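Local coordinates for protein 'Carboxyl esterase 2 (Tuber melanosporum Mel28, PDB 5MIF) that probably hydrolyses carboxylic esters, as an alpha/beta-hydrolase-fold carboxylesterase of an archaea-like family expressed preferentially in the symbiotic phase of the truffle, at residues A228-F233 / L239-I244; G118-G123 / S249-D254. One frame throughout, in Å; residues are numbered along the deposited sequence.

Both contacts use helix 241-251, contact 1 near its start and contact 2 at its end. Along the chain the order is 118-123, then 228-233 and 239-244, then 249-254: the local contact 1 lies between the two halves of the long-range contact 2. Their centres are about 16 Å apart and their nearest atoms about 5 Å, without touching. Contact 1 lies near the surface, packing the helix against the short helix 228-232. Contact 2 is buried and joins the helix end to the loop that follows the central-sheet strand 109-115. Together they tie both ends of helix 241-251 to neighbouring parts of the fold, close to the residues of a probable Ser-His-Asp triad.

Contact 1: A228-F233 / L239-I244; sequences ATFKEF and LTTDEI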
# COMPACT_ATOMS: atom_id res chain seq x y z
N ALA A 228 -4.80 -17.76 13.17
CA ALA A 228 -3.70 -17.41 14.06
C ALA A 228 -3.86 -16.03 14.72
O ALA A 228 -3.59 -15.87 15.91
CB ALA A 228 -2.37 -17.49 13.31
N THR A 229 -4.29 -15.03 13.95
CA THR A 229 -4.37 -13.68 14.50
C THR A 229 -5.54 -13.48 15.48
O THR A 229 -5.56 -12.49 16.21
CB THR A 229 -4.47 -12.61 13.39
OG1 THR A 229 -5.52 -12.95 12.48
CG2 THR A 229 -3.15 -12.49 12.62
N PHE A 230 -6.51 -14.41 15.50
CA PHE A 230 -7.53 -14.39 16.56
C PHE A 230 -6.86 -14.48 17.91
O PHE A 230 -7.17 -13.73 18.83
CB PHE A 230 -8.53 -15.55 16.43
CG PHE A 230 -9.69 -15.28 15.52
CD1 PHE A 230 -9.52 -15.15 14.15
CD2 PHE A 230 -10.97 -15.15 16.05
CE1 PHE A 230 -10.61 -14.91 13.31
CE2 PHE A 230 -12.06 -14.91 15.23
CZ PHE A 230 -11.88 -14.79 13.85
N LYS A 231 -5.90 -15.40 18.00
CA LYS A 231 -5.12 -15.62 19.21
C LYS A 231 -4.14 -14.47 19.49
O LYS A 231 -3.88 -14.13 20.64
CB LYS A 231 -4.36 -16.95 19.08
CG LYS A 231 -5.29 -18.15 19.05
CD LYS A 231 -4.66 -19.34 18.34
CE LYS A 231 -5.64 -20.51 18.26
NZ LYS A 231 -4.98 -21.83 17.97
N GLU A 232 -3.59 -13.87 18.43
CA GLU A 232 -2.60 -12.82 18.60
C GLU A 232 -3.23 -11.50 19.08
O GLU A 232 -2.62 -10.77 19.87
CB GLU A 232 -1.84 -12.59 17.29
CG GLU A 232 -0.70 -11.60 17.43
CD GLU A 232 0.16 -11.52 16.18
OE1 GLU A 232 -0.15 -12.22 15.19
OE2 GLU A 232 1.16 -10.76 16.22
N PHE A 233 -4.42 -11.18 18.60
CA PHE A 233 -5.10 -9.94 18.99
C PHE A 233 -6.53 -10.18 19.52
O PHE A 233 -7.47 -9.55 19.02
CB PHE A 233 -5.16 -8.99 17.80
CG PHE A 233 -3.85 -8.82 17.09
CD1 PHE A 233 -2.86 -7.99 17.61
CD2 PHE A 233 -3.61 -9.49 15.90
CE1 PHE A 233 -1.65 -7.84 16.94
CE2 PHE A 233 -2.41 -9.34 15.24
CZ PHE A 233 -1.43 -8.52 15.76
N LEU A 239 -11.35 -4.17 17.18
CA LEU A 239 -12.16 -5.34 16.90
C LEU A 239 -11.73 -6.48 17.81
O LEU A 239 -10.58 -6.90 17.79
CB LEU A 239 -12.00 -5.78 15.44
CG LEU A 239 -12.66 -7.12 15.08
CD1 LEU A 239 -14.16 -7.02 15.23
CD2 LEU A 239 -12.26 -7.62 13.68
N THR A 240 -12.68 -7.01 18.59
CA THR A 240 -12.36 -8.08 19.52
C THR A 240 -12.93 -9.41 19.04
O THR A 240 -13.84 -9.44 18.21
CB THR A 240 -12.92 -7.79 20.92
OG1 THR A 240 -14.32 -8.08 20.95
CG2 THR A 240 -12.68 -6.33 21.29
N THR A 241 -12.40 -10.51 19.57
CA THR A 241 -12.89 -11.82 19.20
C THR A 241 -14.35 -12.00 19.64
O THR A 241 -15.10 -12.73 19.00
CB THR A 241 -12.02 -12.94 19.80
OG1 THR A 241 -11.69 -12.60 21.16
CG2 THR A 241 -10.75 -13.12 19.00
N ASP A 242 -14.74 -11.33 20.72
CA ASP A 242 -16.12 -11.40 21.18
C ASP A 242 -17.08 -10.71 20.23
O ASP A 242 -18.18 -11.21 19.98
CB ASP A 242 -16.25 -10.80 22.58
CG ASP A 242 -15.69 -11.71 23.66
OD1 ASP A 242 -15.39 -12.89 23.35
OD2 ASP A 242 -15.56 -11.25 24.81
N GLU A 243 -16.68 -9.56 19.71
CA GLU A 243 -17.51 -8.83 18.76
C GLU A 243 -17.69 -9.65 17.48
O GLU A 243 -18.77 -9.68 16.89
CB GLU A 243 -16.90 -7.47 18.45
CG GLU A 243 -17.02 -6.45 19.58
CD GLU A 243 -16.22 -5.18 19.32
OE1 GLU A 243 -15.13 -5.26 18.70
OE2 GLU A 243 -16.72 -4.09 19.68
N ILE A 244 -16.63 -10.35 17.08
CA ILE A 244 -16.66 -11.23 15.91
C ILE A 244 -17.67 -12.36 16.08
O ILE A 244 -18.46 -12.66 15.18
CB ILE A 244 -15.27 -11.83 15.62
CG1 ILE A 244 -14.30 -10.73 15.16
CG2 ILE A 244 -15.35 -12.92 14.57
CD1 ILE A 244 -12.91 -11.25 14.84
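Methyls of T241 and I244 reach the F230 ring from helix 241-251, T241 CG2 and I244 CD1 obliquely. T241 CG2 lies 3.6 Å from F230 CD2, and I244 CD1 lies 3.8 Å from F230 CE2, with I244 CG2 close behind at 3.9 Å from the same ring carbon. The ring of F233 is packed on one face by its own neighbour, E232 CG, offset toward the rim. F230 reaches across because its CG stands beside the backbone N and anti to the carbonyl carbon (chi1 -87°), which brings the outer ring atoms toward the facing helix. T241 divides its two branches: CG2 meets the ring and also sits 3.6 Å from F230 O, whereas OG1 turns to a hydrogen bond with P234 O. With an alanine at F230 the ring would go, and the methyls of T241 and I244 would probably lose their aromatic partner, opening a gap between the two helices. T240, the N-cap of helix 241-251, and E243 in its first turn form a capping box. E243 N donates to T240 OG1 at 3.0 Å and 162°. In return T240 N meets E243 OE1 at 3.0 Å on its anti side, tilted 24° from the carboxylate plane, and S51 OG binds the other carboxylate oxygen. The preceding residue, L239, touches D287 and H317, probably members of a Ser-His-Asp triad. Chemically, the polar ends of T240, T241 and E243 all have partners of their own, and the contact between the segments is apolar, so it should depend on close fit and on exclusion of water rather than on directed bonds.

Contact 2: G118-G123 / S249-D254; sequences GGWVFG and SLFTPD
The first torsions of W120 and F251 differ, yet turn both rings toward each other: W120 CG lies beside its backbone N and anti to the carbonyl carbon (chi1 -58°), whereas F251 CG is anti to the backbone N (chi1 177°), and the two rings are brought face to face between the loop and the helix end. They stack almost perfectly flat, the five-membered ring of W120 and the phenyl ring having planes 2° apart and centroids 3.5 Å apart. F251 CG sits 3.5 Å from W120 CD2, and F251 CD2 lies over the middle of the indole. Conversely, W120 NE1 lies over the centre of the phenyl ring, 3.6 Å from F251 CZ. The indole N-H is not spent on that ring, for NE1 is hydrogen-bonded to E194 OE1, which fixes the rotation of the indole within its stack. Helix 191-206 adds A191 and L195 against W120, and P159 and N160 of helix 158-173 touch F251. A looser apolar pair flanks the rings, V121 CG2 at 4.2 Å from L250 CD1, their side chains crossing at about a right angle. The loop itself turns tightly: G118 O accepts from F122 N at 2.8 Å and from V121 N at 3.1 Å, both on one face of its plane. A side chain at G118 would run into F122 O. The stack joins this loop to the C-terminal end of helix 241-251. The HGGG sequence immediately before W120 matches the motif of hormone-sensitive-lipase-like esterases, where this loop contributes to the oxyanion hole; by analogy it probably does so here.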
# COMPACT_ATOMS: atom_id res chain seq x y z
N GLY A 118 -19.65 -3.21 9.12
CA GLY A 118 -20.44 -2.98 10.32
C GLY A 118 -20.96 -4.29 10.90
O GLY A 118 -21.99 -4.31 11.58
N GLY A 119 -20.28 -5.39 10.60
CA GLY A 119 -20.62 -6.68 11.21
C GLY A 119 -21.99 -7.23 10.84
O GLY A 119 -22.55 -8.02 11.60
N TRP A 120 -22.52 -6.80 9.69
CA TRP A 120 -23.86 -7.15 9.19
C TRP A 120 -24.99 -6.57 10.05
O TRP A 120 -26.14 -6.68 9.66
CB TRP A 120 -24.03 -8.68 9.07
CG TRP A 120 -23.02 -9.34 8.19
CD1 TRP A 120 -22.98 -9.31 6.81
CD2 TRP A 120 -21.89 -10.10 8.61
NE1 TRP A 120 -21.88 -10.02 6.36
CE2 TRP A 120 -21.20 -10.51 7.44
CE3 TRP A 120 -21.39 -10.48 9.86
CZ2 TRP A 120 -20.04 -11.29 7.49
CZ3 TRP A 120 -20.23 -11.25 9.91
CH2 TRP A 120 -19.57 -11.65 8.73
N VAL A 121 -24.64 -5.96 11.19
CA VAL A 121 -25.60 -5.37 12.13
C VAL A 121 -25.72 -3.85 12.02
O VAL A 121 -26.80 -3.29 12.23
CB VAL A 121 -25.22 -5.67 13.61
CG1 VAL A 121 -26.43 -5.48 14.53
CG2 VAL A 121 -24.67 -7.05 13.75
N PHE A 122 -24.60 -3.19 11.73
CA PHE A 122 -24.55 -1.72 11.66
C PHE A 122 -24.10 -1.20 10.30
O PHE A 122 -23.61 -1.95 9.44
CB PHE A 122 -23.61 -1.16 12.74
CG PHE A 122 -23.99 -1.55 14.14
CD1 PHE A 122 -25.17 -1.09 14.70
CD2 PHE A 122 -23.18 -2.39 14.88
CE1 PHE A 122 -25.53 -1.46 15.99
CE2 PHE A 122 -23.53 -2.75 16.17
CZ PHE A 122 -24.71 -2.29 16.72
N GLY A 123 -24.25 0.11 10.12
CA GLY A 123 -23.73 0.78 8.94
C GLY A 123 -24.83 1.16 7.98
O GLY A 123 -25.98 0.74 8.13
N SER A 249 -22.89 -14.75 15.05
CA SER A 249 -24.04 -15.45 15.62
C SER A 249 -25.36 -14.83 15.16
O SER A 249 -26.38 -15.51 15.11
CB SER A 249 -23.97 -15.48 17.16
OG SER A 249 -24.33 -14.23 17.71
N LEU A 250 -25.36 -13.54 14.82
CA LEU A 250 -26.57 -12.91 14.30
C LEU A 250 -26.72 -13.13 12.79
O LEU A 250 -27.84 -13.28 12.30
CB LEU A 250 -26.58 -11.41 14.58
CG LEU A 250 -26.65 -10.99 16.05
CD1 LEU A 250 -27.01 -9.52 16.16
CD2 LEU A 250 -27.64 -11.86 16.79
N PHE A 251 -25.60 -13.13 12.08
CA PHE A 251 -25.60 -13.25 10.62
C PHE A 251 -25.73 -14.72 10.20
O PHE A 251 -26.50 -15.05 9.31
CB PHE A 251 -24.32 -12.61 10.05
CG PHE A 251 -24.17 -12.74 8.57
CD1 PHE A 251 -25.09 -12.14 7.71
CD2 PHE A 251 -23.08 -13.41 8.02
CE1 PHE A 251 -24.94 -12.23 6.33
CE2 PHE A 251 -22.93 -13.51 6.65
CZ PHE A 251 -23.85 -12.92 5.80
N THR A 252 -24.99 -15.59 10.87
CA THR A 252 -25.06 -17.03 10.64
C THR A 252 -25.33 -17.76 11.96
O THR A 252 -24.42 -18.38 12.53
CB THR A 252 -23.76 -17.59 10.00
OG1 THR A 252 -22.63 -17.06 10.71
CG2 THR A 252 -23.66 -17.19 8.53
N PRO A 253 -26.58 -17.67 12.47
CA PRO A 253 -26.95 -18.32 13.74
C PRO A 253 -26.74 -19.84 13.71
O PRO A 253 -26.46 -20.42 14.75
CB PRO A 253 -28.44 -17.96 13.90
CG PRO A 253 -28.89 -17.53 12.54
CD PRO A 253 -27.70 -16.89 11.90
N ASP A 254 -26.89 -20.46 12.55
CA ASP A 254 -26.59 -21.88 12.39
C ASP A 254 -25.11 -22.04 11.99
O ASP A 254 -24.74 -21.70 10.88
CB ASP A 254 -27.51 -22.51 11.35
CG ASP A 254 -27.27 -24.02 11.17
OD1 ASP A 254 -26.38 -24.58 11.84
OD2 ASP A 254 -27.96 -24.63 10.33